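Local coordinates for protein AceL NrdHF-1-1 Intein (Metagenome, PDB 6ZGQ) that is a naturally split class 3 intein that mediates protein splicing, captured here as a linked, splice-inactive variant, at residues V143-E146 and H147-S151. Numbering follows the deposited sequence.
Sequences VTDE and HGNRS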
ATOM      1  N   VAL A 143       2.520  -2.261  -4.148  1.00  7.64           N
ATOM      2  CA  VAL A 143       3.784  -1.535  -3.904  1.00  7.82           C
ATOM      3  C   VAL A 143       4.892  -2.562  -3.639  1.00  8.10           C
ATOM      4  O   VAL A 143       4.595  -3.669  -3.164  1.00  8.30           O
ATOM      5  CB  VAL A 143       3.675  -0.539  -2.717  1.00  7.66           C
ATOM      6  CG1 VAL A 143       2.757   0.630  -3.059  1.00  7.67           C
ATOM      7  CG2 VAL A 143       3.206  -1.219  -1.437  1.00  7.65           C
ATOM      8  N   THR A 144       6.133  -2.195  -3.978  1.00  8.49           N
ATOM      9  CA  THR A 144       7.345  -3.000  -3.742  1.00  8.84           C
ATOM     10  C   THR A 144       8.245  -2.248  -2.749  1.00  9.47           C
ATOM     11  O   THR A 144       8.533  -1.065  -2.969  1.00  9.62           O
ATOM     12  CB  THR A 144       8.081  -3.220  -5.070  1.00  8.93           C
ATOM     13  OG1 THR A 144       7.107  -3.608  -6.040  1.00  9.07           O
ATOM     14  CG2 THR A 144       9.179  -4.283  -4.950  1.00  8.72           C
ATOM     15  N   ASP A 145       8.654  -2.928  -1.675  0.84  9.64           N
ATOM     16  CA  ASP A 145       9.525  -2.359  -0.634  0.84 10.16           C
ATOM     17  C   ASP A 145      10.996  -2.482  -1.058  0.84 11.07           C
ATOM     18  O   ASP A 145      11.267  -2.989  -2.154  0.84 10.57           O
ATOM     19  CB  ASP A 145       9.237  -3.007   0.734  0.84 11.03           C
ATOM     20  CG  ASP A 145       9.609  -4.493   0.811  0.84 11.05           C
ATOM     21  OD1 ASP A 145      10.507  -4.949   0.064  0.84 11.00           O
ATOM     22  OD2 ASP A 145       9.011  -5.185   1.658  0.84 11.53           O
ATOM     23  N   GLU A 146      11.905  -2.003  -0.201  1.00 12.14           N
ATOM     24  CA  GLU A 146      13.367  -1.995  -0.441  1.00 13.65           C
ATOM     25  C   GLU A 146      13.961  -3.402  -0.612  1.00 13.48           C
ATOM     26  O   GLU A 146      15.062  -3.525  -1.154  1.00 14.40           O
ATOM     27  CB  GLU A 146      14.084  -1.279   0.723  1.00 16.23           C
ATOM     28  CG  GLU A 146      13.692   0.188   0.917  1.00 20.57           C
ATOM     29  CD  GLU A 146      12.660   0.449   2.018  1.00 23.41           C
ATOM     30  OE1 GLU A 146      12.572  -0.338   2.987  1.00 27.49           O
ATOM     31  OE2 GLU A 146      11.940   1.469   1.917  1.00 28.63           O
ATOM     32  N   HIS A 147      13.243  -4.435  -0.144  1.00 14.66           N
ATOM     33  CA  HIS A 147      13.680  -5.840  -0.176  1.00 15.85           C
ATOM     34  C   HIS A 147      12.978  -6.658  -1.277  1.00 13.55           C
ATOM     35  O   HIS A 147      13.029  -7.892  -1.248  1.00 15.76           O
ATOM     36  CB  HIS A 147      13.453  -6.485   1.198  1.00 17.07           C
ATOM     37  CG  HIS A 147      14.200  -5.811   2.298  1.00 21.41           C
ATOM     38  ND1 HIS A 147      13.629  -5.517   3.516  1.00 25.28           N
ATOM     39  CD2 HIS A 147      15.472  -5.351   2.354  1.00 22.01           C
ATOM     40  CE1 HIS A 147      14.523  -4.918   4.282  1.00 27.93           C
ATOM     41  NE2 HIS A 147      15.650  -4.806   3.600  1.00 24.55           N
ATOM     42  N   GLY A 148      12.337  -5.969  -2.229  1.00 10.91           N
ATOM     43  CA  GLY A 148      11.724  -6.597  -3.399  1.00 10.50           C
ATOM     44  C   GLY A 148      10.384  -7.256  -3.119  1.00 10.66           C
ATOM     45  O   GLY A 148       9.845  -7.877  -4.014  1.00 10.43           O
ATOM     46  N   ASN A 149       9.839  -7.106  -1.904  1.00 10.63           N
ATOM     47  CA  ASN A 149       8.556  -7.724  -1.512  1.00 10.57           C
ATOM     48  C   ASN A 149       7.404  -6.837  -1.972  1.00 10.48           C
ATOM     49  O   ASN A 149       7.457  -5.618  -1.759  1.00 12.07           O
ATOM     50  CB  ASN A 149       8.455  -7.927   0.007  1.00 11.11           C
ATOM     51  CG  ASN A 149       9.606  -8.725   0.581  1.00 11.50           C
ATOM     52  OD1 ASN A 149      10.310  -8.255   1.475  1.00 14.92           O
ATOM     53  ND2 ASN A 149       9.806  -9.932   0.072  1.00 10.48           N
ATOM     54  N   ARG A 150       6.384  -7.445  -2.586  1.00  9.77           N
ATOM     55  CA  ARG A 150       5.193  -6.741  -3.081  1.00  9.50           C
ATOM     56  C   ARG A 150       4.016  -7.020  -2.133  1.00  8.90           C
ATOM     57  O   ARG A 150       3.917  -8.125  -1.588  1.00  8.84           O
ATOM     58  CB  ARG A 150       4.896  -7.153  -4.535  1.00  9.77           C
ATOM     59  CG  ARG A 150       6.052  -6.826  -5.468  1.00 11.00           C
ATOM     60  CD  ARG A 150       5.760  -6.946  -6.954  1.00 11.85           C
ATOM     61  NE  ARG A 150       6.960  -6.524  -7.671  1.00 12.61           N
ATOM     62  CZ  ARG A 150       8.058  -7.262  -7.825  1.00 13.12           C
ATOM     63  NH1 ARG A 150       8.131  -8.504  -7.349  1.00 13.45           N
ATOM     64  NH2 ARG A 150       9.098  -6.754  -8.476  1.00 13.53           N
ATOM     65  N   SER A 151       3.187  -5.995  -1.899  1.00  8.06           N
ATOM     66  CA  SER A 151       2.005  -6.064  -1.021  1.00  8.12           C
ATOM     67  C   SER A 151       0.931  -5.102  -1.520  1.00  7.97           C
ATOM     68  O   SER A 151       1.246  -4.195  -2.303  1.00  8.04           O
ATOM     69  CB  SER A 151       2.380  -5.733   0.426  1.00  7.82           C
ATOM     70  OG  SER A 151       2.931  -4.426   0.548  1.00  8.46           O
TER
HETATM   71  O   HOH W   1       5.451  -3.696  -0.302  1.00 12.01           O
HETATM   72  O   HOH W   2      10.666  -6.374   3.430  1.00 21.23           O
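Strands 140-144 and 150-154 of the intein's beta-rich fold form a beta hairpin, closed by a type I turn from Asp145 to Gly148 with a G1 bulge at Gly148. Val143 and Ser151 form an antiparallel hydrogen-bonded pair. Val143 N to Ser151 O and Ser151 N to Val143 O both measure 3.0 Å. Nearer the turn, Asp145 N donates to Asn149 O at 2.9 Å. Gly148 N closes the turn on Asp145 O, meeting it from above the carbonyl plane. The positive phi of Gly148 (78°) belongs to the bulge and suits glycine.

The Asp145 carboxylate turns in toward the loop. CG sits between its own N and carbonyl carbon (chi1 67°), which sets OD1 between the amides of His147 and Asn149. His147 N reaches OD1 at 2.8 Å and Asn149 N at 3.0 Å, from opposite faces of the carboxylate plane. The His147 bond makes an Asx turn; Asn149 N adds a second bond to the same oxygen.

Thr144 and Arg150 form the non-hydrogen-bonded pair, their side chains side by side. Thr144 CG2 lies over one guanidinium face, 3.9 Å above its plane and offset toward the rim. Arg150 NH2 continues to a salt bridge with Asp20. A leucine in place of Arg150 would probably leave Asp20 without its charged mate and Thr144 CG2 without the flat group beneath it. Beside the turn, a water donates to Asp145 OD2 at 2.7 Å and lies in the His147 ring plane, 3.1 Å from ND1.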